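Local coordinates for amidohydrolase 3 domain-containing protein (Pyrococcus horikoshii, PDB 3IGH) that is of unknown function but belongs to the amidohydrolase family and probably hydrolyses carbon–nitrogen bonds other than peptide bonds, presumably with a metal, at residues A[12-18]-A[472-476]; A[79-83]-A[103-108]; A[100-104]-A[180-185]. All coordinates share one frame; numbering follows the deposited sequence.

Contact 1: A[12-18]-A[472-476]. With SO4 (sulfate ion), chain N; SO4 (sulfate ion), chain D; SO4 (sulfate ion), chain T.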
loop_
_atom_site.group_PDB
_atom_site.type_symbol
_atom_site.label_atom_id
_atom_site.label_comp_id
_atom_site.label_asym_id
_atom_site.label_seq_id
_atom_site.Cartn_x
_atom_site.Cartn_y
_atom_site.Cartn_z
ATOM N N TYR A 12 22.707 -1.099 -22.353
ATOM C CA TYR A 12 21.506 -1.026 -23.191
ATOM C C TYR A 12 20.375 -0.445 -22.355
ATOM O O TYR A 12 20.021 -1.005 -21.322
ATOM C CB TYR A 12 21.113 -2.418 -23.702
ATOM C CG TYR A 12 22.063 -2.973 -24.738
ATOM C CD1 TYR A 12 21.902 -2.666 -26.084
ATOM C CD2 TYR A 12 23.131 -3.793 -24.372
ATOM C CE1 TYR A 12 22.772 -3.164 -27.044
ATOM C CE2 TYR A 12 24.010 -4.294 -25.326
ATOM C CZ TYR A 12 23.821 -3.974 -26.663
ATOM O OH TYR A 12 24.680 -4.457 -27.628
ATOM N N THR A 13 19.825 0.682 -22.795
ATOM C CA THR A 13 18.755 1.336 -22.053
ATOM C C THR A 13 17.396 1.008 -22.640
ATOM O O THR A 13 16.383 1.158 -21.966
ATOM C CB THR A 13 18.910 2.879 -22.004
ATOM O OG1 THR A 13 18.700 3.433 -23.309
ATOM C CG2 THR A 13 20.289 3.277 -21.474
ATOM N N SER A 14 17.385 0.573 -23.898
ATOM C CA SER A 14 16.147 0.265 -24.615
ATOM C C SER A 14 16.473 -0.702 -25.750
ATOM O O SER A 14 17.581 -0.671 -26.294
ATOM C CB SER A 14 15.528 1.557 -25.164
ATOM O OG SER A 14 14.324 1.307 -25.852
ATOM N N PHE A 15 15.523 -1.569 -26.093
ATOM C CA PHE A 15 15.735 -2.539 -27.173
ATOM C C PHE A 15 14.947 -2.179 -28.437
ATOM O O PHE A 15 15.452 -2.350 -29.546
ATOM C CB PHE A 15 15.414 -3.967 -26.716
ATOM C CG PHE A 15 16.426 -4.546 -25.766
ATOM C CD1 PHE A 15 17.714 -4.864 -26.201
ATOM C CD2 PHE A 15 16.089 -4.791 -24.440
ATOM C CE1 PHE A 15 18.657 -5.396 -25.322
ATOM C CE2 PHE A 15 17.028 -5.333 -23.552
ATOM C CZ PHE A 15 18.308 -5.634 -23.995
ATOM N N ASN A 16 13.713 -1.708 -28.255
ATOM C CA ASN A 16 12.893 -1.152 -29.333
ATOM C C ASN A 16 12.467 0.263 -28.950
ATOM O O ASN A 16 11.523 0.424 -28.177
ATOM C CB ASN A 16 11.631 -1.995 -29.569
ATOM C CG ASN A 16 11.900 -3.288 -30.323
ATOM O OD1 ASN A 16 13.039 -3.610 -30.667
ATOM N ND2 ASN A 16 10.834 -4.036 -30.590
ATOM N N PRO A 17 13.162 1.301 -29.465
ATOM C CA PRO A 17 14.314 1.315 -30.376
ATOM C C PRO A 17 15.607 0.983 -29.642
ATOM O O PRO A 17 15.681 1.153 -28.427
ATOM C CB PRO A 17 14.368 2.773 -30.862
ATOM C CG PRO A 17 13.164 3.461 -30.274
ATOM C CD PRO A 17 12.775 2.668 -29.080
ATOM N N LEU A 18 16.611 0.501 -30.364
ATOM C CA LEU A 18 17.868 0.154 -29.722
ATOM C C LEU A 18 18.610 1.419 -29.292
ATOM O O LEU A 18 18.901 2.281 -30.119
ATOM C CB LEU A 18 18.734 -0.708 -30.640
ATOM C CG LEU A 18 20.007 -1.265 -29.997
ATOM C CD1 LEU A 18 19.692 -2.405 -29.028
ATOM C CD2 LEU A 18 20.956 -1.733 -31.079
ATOM N N ARG A 472 28.967 -10.553 -21.780
ATOM C CA ARG A 472 28.895 -10.393 -23.226
ATOM C C ARG A 472 27.630 -9.665 -23.673
ATOM O O ARG A 472 26.660 -9.560 -22.916
ATOM C CB ARG A 472 28.953 -11.757 -23.902
ATOM C CG ARG A 472 30.271 -12.508 -23.747
ATOM C CD ARG A 472 30.083 -13.986 -24.039
ATOM N NE ARG A 472 29.162 -14.616 -23.097
ATOM C CZ ARG A 472 28.798 -15.894 -23.142
ATOM N NH1 ARG A 472 29.269 -16.689 -24.092
ATOM N NH2 ARG A 472 27.954 -16.379 -22.239
ATOM N N ASP A 473 27.675 -9.159 -24.905
ATOM C CA ASP A 473 26.561 -8.506 -25.589
ATOM C C ASP A 473 25.424 -9.515 -25.748
ATOM O O ASP A 473 25.567 -10.472 -26.517
ATOM C CB ASP A 473 27.069 -8.019 -26.958
ATOM C CG ASP A 473 26.010 -7.297 -27.797
ATOM O OD1 ASP A 473 26.379 -6.835 -28.903
ATOM O OD2 ASP A 473 24.835 -7.172 -27.388
ATOM N N PRO A 474 24.282 -9.286 -25.050
ATOM C CA PRO A 474 23.171 -10.254 -25.029
ATOM C C PRO A 474 22.553 -10.511 -26.401
ATOM O O PRO A 474 21.958 -11.568 -26.616
ATOM C CB PRO A 474 22.138 -9.590 -24.108
ATOM C CG PRO A 474 22.469 -8.132 -24.142
ATOM C CD PRO A 474 23.965 -8.088 -24.248
ATOM N N LEU A 475 22.711 -9.558 -27.318
ATOM C CA LEU A 475 22.188 -9.672 -28.675
ATOM C C LEU A 475 22.995 -10.632 -29.563
ATOM O O LEU A 475 22.572 -10.975 -30.667
ATOM C CB LEU A 475 22.144 -8.288 -29.326
ATOM C CG LEU A 475 21.303 -7.212 -28.637
ATOM C CD1 LEU A 475 21.396 -5.914 -29.417
ATOM C CD2 LEU A 475 19.853 -7.660 -28.519
ATOM N N VAL A 476 24.138 -11.079 -29.054
ATOM C CA VAL A 476 25.163 -11.712 -29.867
ATOM C C VAL A 476 25.565 -13.083 -29.300
ATOM O O VAL A 476 26.311 -13.847 -29.930
ATOM C CB VAL A 476 26.336 -10.686 -30.052
ATOM C CG1 VAL A 476 27.704 -11.222 -29.642
ATOM C CG2 VAL A 476 26.310 -10.085 -31.452
HETATM S S SO4 N . 16.093 0.664 -33.982
HETATM O O1 SO4 N . 16.798 0.757 -35.257
HETATM O O2 SO4 N . 16.273 -0.678 -33.439
HETATM O O3 SO4 N . 16.651 1.641 -33.055
HETATM O O4 SO4 N . 14.671 0.934 -34.181
HETATM S S SO4 D . 26.991 -13.808 -19.828
HETATM O O1 SO4 D . 27.500 -13.018 -18.713
HETATM O O2 SO4 D . 27.467 -15.184 -19.714
HETATM O O3 SO4 D . 25.536 -13.821 -19.778
HETATM O O4 SO4 D . 27.418 -13.213 -21.094
HETATM S S SO4 T . 30.156 -20.194 -24.171
HETATM O O1 SO4 T . 30.881 -19.149 -23.452
HETATM O O2 SO4 T . 29.346 -20.960 -23.226
HETATM O O3 SO4 T . 29.294 -19.587 -25.181
HETATM O O4 SO4 T . 31.107 -21.089 -24.826
#
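Asp473 OD2 is approached by two groups, one from each segment. From 12-18 comes the phenol of Tyr12, whose OH lies 2.7 Å from Asp473 OD2, a weak bond whose proton is not settled. From its own segment, Leu475 N donates to Asp473 OD2 over 3.2 Å, arriving from well above the carboxylate plane and closing an Asx turn. The oxygens reach the phenol because CG of Asp473 stands anti to its backbone N (chi1 -180°), which swings the carboxylate nearer to Tyr12 than the first bond of the side chain suggests. Phenol and carboxylate side chains cross at about a right angle, with their planes turned 27° apart.

Away from the hydroxyl the contact is apolar. Tyr12 CE2 rests against Pro474 CD at 3.9 Å, while on the other flank of the ring Tyr12 CE1 meets Leu475 CD1, also at 3.9 Å. Leu475 divides its two methyls: CD1 also touches Leu18 CD1 at 3.9 Å, and CD2 faces Phe15 CE1 at 4.1 Å. Leu475 runs antiparallel to the side chains of both Phe15 and Leu18, and touches three side chains of 12-18. Helix 436-450 backs the same patch through Leu440, which touches both Phe15 and Leu475, and Met60 of strand 58-68 packs on Phe15 and Pro474.

Sulfates flank the contact at both ends. One takes the backbone N of Leu18, and another is held at the edge of the Arg472 guanidinium through NE and NH2.

The phenol and leucine thus join a strand near the N-terminus to the loop after strand 467-470, consistent with the amidohydrolase plan in which both chain ends build a small beta domain beside the TIM barrel.

Contact 2: A[79-83]-A[103-108]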
loop_
_atom_site.group_PDB
_atom_site.type_symbol
_atom_site.label_atom_id
_atom_site.label_comp_id
_atom_site.label_asym_id
_atom_site.label_seq_id
_atom_site.Cartn_x
_atom_site.Cartn_y
_atom_site.Cartn_z
ATOM N N MET A 79 9.498 -29.577 -3.745
ATOM C CA MET A 79 8.828 -30.858 -3.991
ATOM C C MET A 79 9.825 -31.974 -4.299
ATOM O O MET A 79 10.923 -31.720 -4.795
ATOM C CB MET A 79 7.853 -30.736 -5.169
ATOM C CG MET A 79 6.433 -30.377 -4.803
ATOM S SD MET A 79 5.373 -30.330 -6.262
ATOM C CE MET A 79 3.761 -30.288 -5.507
ATOM N N VAL A 80 9.424 -33.209 -4.002
ATOM C CA VAL A 80 10.174 -34.389 -4.419
ATOM C C VAL A 80 9.883 -34.688 -5.893
ATOM O O VAL A 80 8.723 -34.838 -6.302
ATOM C CB VAL A 80 9.847 -35.630 -3.536
ATOM C CG1 VAL A 80 10.695 -36.830 -3.950
ATOM C CG2 VAL A 80 10.094 -35.321 -2.062
ATOM N N ASP A 81 10.949 -34.770 -6.682
ATOM C CA ASP A 81 10.855 -35.053 -8.109
ATOM C C ASP A 81 10.809 -36.573 -8.328
ATOM O O ASP A 81 11.798 -37.273 -8.095
ATOM C CB ASP A 81 12.057 -34.421 -8.827
ATOM C CG ASP A 81 11.930 -34.444 -10.344
ATOM O OD1 ASP A 81 10.994 -35.075 -10.883
ATOM O OD2 ASP A 81 12.779 -33.812 -11.006
ATOM N N LEU A 82 9.661 -37.062 -8.795
ATOM C CA LEU A 82 9.441 -38.490 -9.021
ATOM C C LEU A 82 9.488 -38.878 -10.498
ATOM O O LEU A 82 9.183 -40.020 -10.854
ATOM C CB LEU A 82 8.109 -38.940 -8.406
ATOM C CG LEU A 82 7.858 -38.621 -6.928
ATOM C CD1 LEU A 82 6.397 -38.891 -6.573
ATOM C CD2 LEU A 82 8.797 -39.403 -6.012
ATOM N N ARG A 83 9.864 -37.931 -11.356
ATOM C CA ARG A 83 9.993 -38.210 -12.785
ATOM C C ARG A 83 11.096 -39.234 -13.001
ATOM O O ARG A 83 12.167 -39.136 -12.402
ATOM C CB ARG A 83 10.313 -36.936 -13.565
ATOM C CG ARG A 83 9.163 -35.953 -13.638
ATOM C CD ARG A 83 9.583 -34.691 -14.361
ATOM N NE ARG A 83 10.653 -34.003 -13.645
ATOM C CZ ARG A 83 11.182 -32.847 -14.025
ATOM N NH1 ARG A 83 10.748 -32.244 -15.122
ATOM N NH2 ARG A 83 12.144 -32.291 -13.308
ATOM N N ILE A 103 5.122 -33.938 2.877
ATOM C CA ILE A 103 5.949 -34.301 1.737
ATOM C C ILE A 103 5.114 -34.234 0.467
ATOM O O ILE A 103 4.214 -35.050 0.255
ATOM C CB ILE A 103 6.599 -35.702 1.907
ATOM C CG1 ILE A 103 7.342 -35.803 3.253
ATOM C CG2 ILE A 103 7.531 -36.010 0.731
ATOM C CD1 ILE A 103 8.442 -34.748 3.480
ATOM N N PHE A 104 5.405 -33.230 -0.353
ATOM C CA PHE A 104 4.746 -33.055 -1.641
ATOM C C PHE A 104 5.670 -33.589 -2.732
ATOM O O PHE A 104 6.877 -33.347 -2.707
ATOM C CB PHE A 104 4.430 -31.576 -1.907
ATOM C CG PHE A 104 3.319 -31.015 -1.057
ATOM C CD1 PHE A 104 1.987 -31.324 -1.329
ATOM C CD2 PHE A 104 3.603 -30.147 -0.005
ATOM C CE1 PHE A 104 0.955 -30.793 -0.552
ATOM C CE2 PHE A 104 2.578 -29.608 0.779
ATOM C CZ PHE A 104 1.251 -29.934 0.502
ATOM N N GLY A 105 5.096 -34.321 -3.678
ATOM C CA GLY A 105 5.854 -34.862 -4.789
ATOM C C GLY A 105 5.125 -34.663 -6.098
ATOM O O GLY A 105 3.930 -34.361 -6.113
ATOM N N PHE A 106 5.841 -34.851 -7.203
ATOM C CA PHE A 106 5.251 -34.670 -8.532
ATOM C C PHE A 106 5.970 -35.537 -9.561
ATOM O O PHE A 106 7.126 -35.921 -9.368
ATOM C CB PHE A 106 5.306 -33.187 -8.969
ATOM C CG PHE A 106 6.665 -32.744 -9.469
ATOM C CD1 PHE A 106 6.956 -32.741 -10.838
ATOM C CD2 PHE A 106 7.651 -32.343 -8.576
ATOM C CE1 PHE A 106 8.214 -32.357 -11.300
ATOM C CE2 PHE A 106 8.901 -31.941 -9.029
ATOM C CZ PHE A 106 9.187 -31.956 -10.393
ATOM N N GLY A 107 5.278 -35.811 -10.664
ATOM C CA GLY A 107 5.922 -36.350 -11.850
ATOM C C GLY A 107 5.964 -37.856 -12.025
ATOM O O GLY A 107 6.556 -38.330 -12.994
ATOM N N TRP A 108 5.346 -38.616 -11.118
ATOM C CA TRP A 108 5.341 -40.080 -11.266
ATOM C C TRP A 108 4.446 -40.513 -12.416
ATOM O O TRP A 108 3.525 -39.799 -12.803
ATOM C CB TRP A 108 4.950 -40.811 -9.959
ATOM C CG TRP A 108 3.547 -40.531 -9.465
ATOM C CD1 TRP A 108 3.197 -39.622 -8.508
ATOM C CD2 TRP A 108 2.322 -41.158 -9.888
ATOM N NE1 TRP A 108 1.841 -39.629 -8.322
ATOM C CE2 TRP A 108 1.277 -40.569 -9.142
ATOM C CE3 TRP A 108 2.005 -42.160 -10.816
ATOM C CZ2 TRP A 108 -0.064 -40.941 -9.303
ATOM C CZ3 TRP A 108 0.673 -42.526 -10.974
ATOM C CH2 TRP A 108 -0.345 -41.923 -10.218
#
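Val80 and Gly105 pair in parallel register, and so do Asp81 and Phe106, making strand 80-81 the outer neighbour of strand 103-108. Three backbone bonds fasten them: Val80 N to Phe104 O (2.9 Å), Phe106 N to Val80 O (3.0 Å) and Leu82 N to Phe106 O (2.8 Å).

Packing is tight along these paired backbones. Two glycines let them close up: a CB at Gly105 would crowd Leu82 CD1, and one at Gly107 would run into Arg83 CG. Val80 CG2 touches Ile103 CG2, and Leu82 CD1 comes in at the edge of the Trp108 indole, 3.8 Å from Trp108 CD1. Helix 88-96, the crossover of this beta-alpha-beta unit, covers Val80 and Ile103 with Leu95. The Phe106 ring is closely packed too. Its CG sits between backbone N and carbonyl carbon (chi1 78°), which tips the ring over to the neighbouring strand. Met79 CB meets the ring edge, 3.8 Å from Phe106 CD2, and Met79 SD adds an oblique Met-aromatic contact.

The loose, solvent side is the Arg83 end. The Asp81 carboxylate plane is 18° from that of the Phe106 ring but comes to it obliquely, OD1 lying 3.6 Å from Phe106 CZ, while Phe106 CE1 stands over one face of the exposed Arg83 guanidinium. Arg83 clasps Asp81 side-on, NE to OD1 and NH2 to OD2 (2.8 Å), and Asp81 OD1 also takes Arg83 N, an Asx turn. Putting an alanine here in place of Asp81 is likely to leave the guanidinium without its countercharge, free to swing off the ring, and Arg83 N without its acceptor.

Aliphatic groups thus meet beneath the helix, while the face of Asp81 and Phe106 carries an ion pair beside an aromatic ring, its charge probably neutralised locally.

Contact 3: A[100-104]-A[180-185]. With SO4 (sulfate ion), chain F; SO4 (sulfate ion), chain M.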
loop_
_atom_site.group_PDB
_atom_site.type_symbol
_atom_site.label_atom_id
_atom_site.label_comp_id
_atom_site.label_asym_id
_atom_site.label_seq_id
_atom_site.Cartn_x
_atom_site.Cartn_y
_atom_site.Cartn_z
ATOM N N GLY A 100 10.489 -31.512 5.430
ATOM C CA GLY A 100 9.342 -30.682 5.763
ATOM C C GLY A 100 8.197 -31.409 6.441
ATOM O O GLY A 100 8.206 -32.639 6.560
ATOM N N ARG A 101 7.215 -30.618 6.870
ATOM C CA ARG A 101 6.038 -31.109 7.577
ATOM C C ARG A 101 5.220 -32.065 6.709
ATOM O O ARG A 101 4.849 -33.159 7.147
ATOM C CB ARG A 101 5.189 -29.909 7.985
ATOM C CG ARG A 101 4.215 -30.128 9.120
ATOM C CD ARG A 101 3.685 -28.781 9.617
ATOM N NE ARG A 101 2.725 -28.168 8.692
ATOM C CZ ARG A 101 2.998 -27.179 7.840
ATOM N NH1 ARG A 101 4.224 -26.654 7.754
ATOM N NH2 ARG A 101 2.030 -26.717 7.058
ATOM N N ILE A 102 4.944 -31.642 5.479
ATOM C CA ILE A 102 4.180 -32.441 4.529
ATOM C C ILE A 102 5.091 -32.692 3.346
ATOM O O ILE A 102 5.768 -31.772 2.880
ATOM C CB ILE A 102 2.917 -31.695 4.056
ATOM C CG1 ILE A 102 2.006 -31.386 5.240
ATOM C CG2 ILE A 102 2.137 -32.511 3.038
ATOM C CD1 ILE A 102 1.350 -30.075 5.105
ATOM N N ILE A 103 5.122 -33.938 2.877
ATOM C CA ILE A 103 5.949 -34.301 1.737
ATOM C C ILE A 103 5.114 -34.234 0.467
ATOM O O ILE A 103 4.214 -35.050 0.255
ATOM C CB ILE A 103 6.599 -35.702 1.907
ATOM C CG1 ILE A 103 7.342 -35.803 3.253
ATOM C CG2 ILE A 103 7.531 -36.010 0.731
ATOM C CD1 ILE A 103 8.442 -34.748 3.480
ATOM N N PHE A 104 5.405 -33.230 -0.353
ATOM C CA PHE A 104 4.746 -33.055 -1.641
ATOM C C PHE A 104 5.670 -33.589 -2.732
ATOM O O PHE A 104 6.877 -33.347 -2.707
ATOM C CB PHE A 104 4.430 -31.576 -1.907
ATOM C CG PHE A 104 3.319 -31.015 -1.057
ATOM C CD1 PHE A 104 1.987 -31.324 -1.329
ATOM C CD2 PHE A 104 3.603 -30.147 -0.005
ATOM C CE1 PHE A 104 0.955 -30.793 -0.552
ATOM C CE2 PHE A 104 2.578 -29.608 0.779
ATOM C CZ PHE A 104 1.251 -29.934 0.502
ATOM N N VAL A 180 -4.538 -26.252 4.684
ATOM C CA VAL A 180 -3.391 -27.068 5.092
ATOM C C VAL A 180 -2.086 -26.256 5.205
ATOM O O VAL A 180 -1.346 -26.370 6.190
ATOM C CB VAL A 180 -3.222 -28.304 4.156
ATOM C CG1 VAL A 180 -1.990 -29.073 4.503
ATOM C CG2 VAL A 180 -4.452 -29.218 4.226
ATOM N N LEU A 181 -1.813 -25.432 4.197
ATOM C CA LEU A 181 -0.657 -24.555 4.226
ATOM C C LEU A 181 -0.955 -23.369 5.127
ATOM O O LEU A 181 -2.084 -22.877 5.146
ATOM C CB LEU A 181 -0.300 -24.083 2.809
ATOM C CG LEU A 181 0.137 -25.150 1.792
ATOM C CD1 LEU A 181 0.340 -24.505 0.411
ATOM C CD2 LEU A 181 1.408 -25.871 2.256
ATOM N N THR A 182 0.050 -22.938 5.888
ATOM C CA THR A 182 -0.071 -21.752 6.745
ATOM C C THR A 182 0.544 -20.558 6.042
ATOM O O THR A 182 1.260 -20.731 5.056
ATOM C CB THR A 182 0.692 -21.936 8.067
ATOM O OG1 THR A 182 2.088 -22.074 7.784
ATOM C CG2 THR A 182 0.189 -23.174 8.823
ATOM N N VAL A 183 0.296 -19.352 6.560
ATOM C CA VAL A 183 0.961 -18.149 6.051
ATOM C C VAL A 183 2.488 -18.296 6.076
ATOM O O VAL A 183 3.165 -17.918 5.109
ATOM C CB VAL A 183 0.502 -16.863 6.799
ATOM C CG1 VAL A 183 1.293 -15.636 6.329
ATOM C CG2 VAL A 183 -0.986 -16.645 6.570
ATOM N N GLU A 184 3.011 -18.889 7.156
ATOM C CA GLU A 184 4.451 -19.127 7.288
ATOM C C GLU A 184 4.991 -20.003 6.150
ATOM O O GLU A 184 6.107 -19.777 5.670
ATOM C CB GLU A 184 4.797 -19.745 8.654
ATOM C CG GLU A 184 4.173 -19.042 9.859
ATOM C CD GLU A 184 2.837 -19.647 10.267
ATOM O OE1 GLU A 184 1.786 -19.086 9.879
ATOM O OE2 GLU A 184 2.838 -20.690 10.965
ATOM N N ASP A 185 4.203 -20.994 5.719
ATOM C CA ASP A 185 4.566 -21.833 4.565
ATOM C C ASP A 185 4.662 -21.000 3.285
ATOM O O ASP A 185 5.615 -21.143 2.516
ATOM C CB ASP A 185 3.547 -22.942 4.335
ATOM C CG ASP A 185 3.571 -23.991 5.428
ATOM O OD1 ASP A 185 4.629 -24.201 6.055
ATOM O OD2 ASP A 185 2.518 -24.600 5.654
HETATM S S SO4 F . -2.196 -19.519 9.470
HETATM O O1 SO4 F . -1.038 -18.816 10.009
HETATM O O2 SO4 F . -2.225 -20.884 9.980
HETATM O O3 SO4 F . -3.411 -18.821 9.869
HETATM O O4 SO4 F . -2.116 -19.532 8.026
HETATM S S SO4 M . 12.188 -32.267 8.484
HETATM O O1 SO4 M . 12.667 -32.916 9.701
HETATM O O2 SO4 M . 12.453 -33.132 7.339
HETATM O O3 SO4 M . 10.752 -32.032 8.594
HETATM O O4 SO4 M . 12.879 -30.994 8.298
#
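Arg101 is modelled in two conformers, and in one of them it meets Asp185 end-on. There NH1 of Arg101 bonds Asp185 OD1 at 3.0 Å and NH2 of Arg101 bonds Asp185 OD2 at 2.6 Å; each oxygen uses its syn lone pair, and the two flat groups are within 2° of coplanar. The arginine chain runs out extended and then bends at chi3 (74°), bringing the guanidinium across the aspartate at about a right angle. Val180 O also lies at the guanidinium edge, 3.5 Å from Arg101 NH2.

Beside this pair, Ile102 CD1 presses on Val180 CG1 at 3.5 Å, a close approach made with an Ile102 chi2 far from a staggered value. Ile102 CG2 sits over one face of the Phe104 ring, toward its rim, and beyond it Phe104 CE2 touches Leu181 CD2 at 4.2 Å. Met75 of helix 70-78 and Ile176 of helix 166-180 each pack on both Phe104 and Leu181.

What holds the carboxylate in place is a capping box. Thr182, the N-cap of helix 183-199, gives its backbone N to Asp185 OD2 from above the carboxylate plane, while Asp185 N returns a bond to Thr182 OG1 at 3.1 Å. Asp185 OD2 can therefore accept two donors, one from each segment. Next to it Val183 N binds a sulfate, probably from the crystallisation liquor.

Placed in the first turn of a helix and, in this conformer, paired with an arginine, the aspartate is likely to stay ionised; the same carboxylate then closes the capping box and binds Arg101, tying the helix start to the loop leading into strand 103-108.

Overall arrangement
Contacts 2 and 3 lie together, centres about 15 Å apart, and both use strand 103-108: contact 2 pairs it with strand 80-81, contact 3 ties its approach to the junction of helices 166-180 and 183-199. Contact 1 is remote, its centre about 39 Å from contact 2 and about 42 Å from contact 3. Along the chain 79-83, 103-108 and 180-185 all fall between its two segments, contact 3 starting where contact 2 ends. The six-stranded sheet of contact 2 comes between strands 58-68 and 202-210, which pair directly, so it reads as an insertion in the barrel framework. Contact 1 thus joins the chain ends, while contacts 2 and 3 belong to the probable insertion and its return to the barrel.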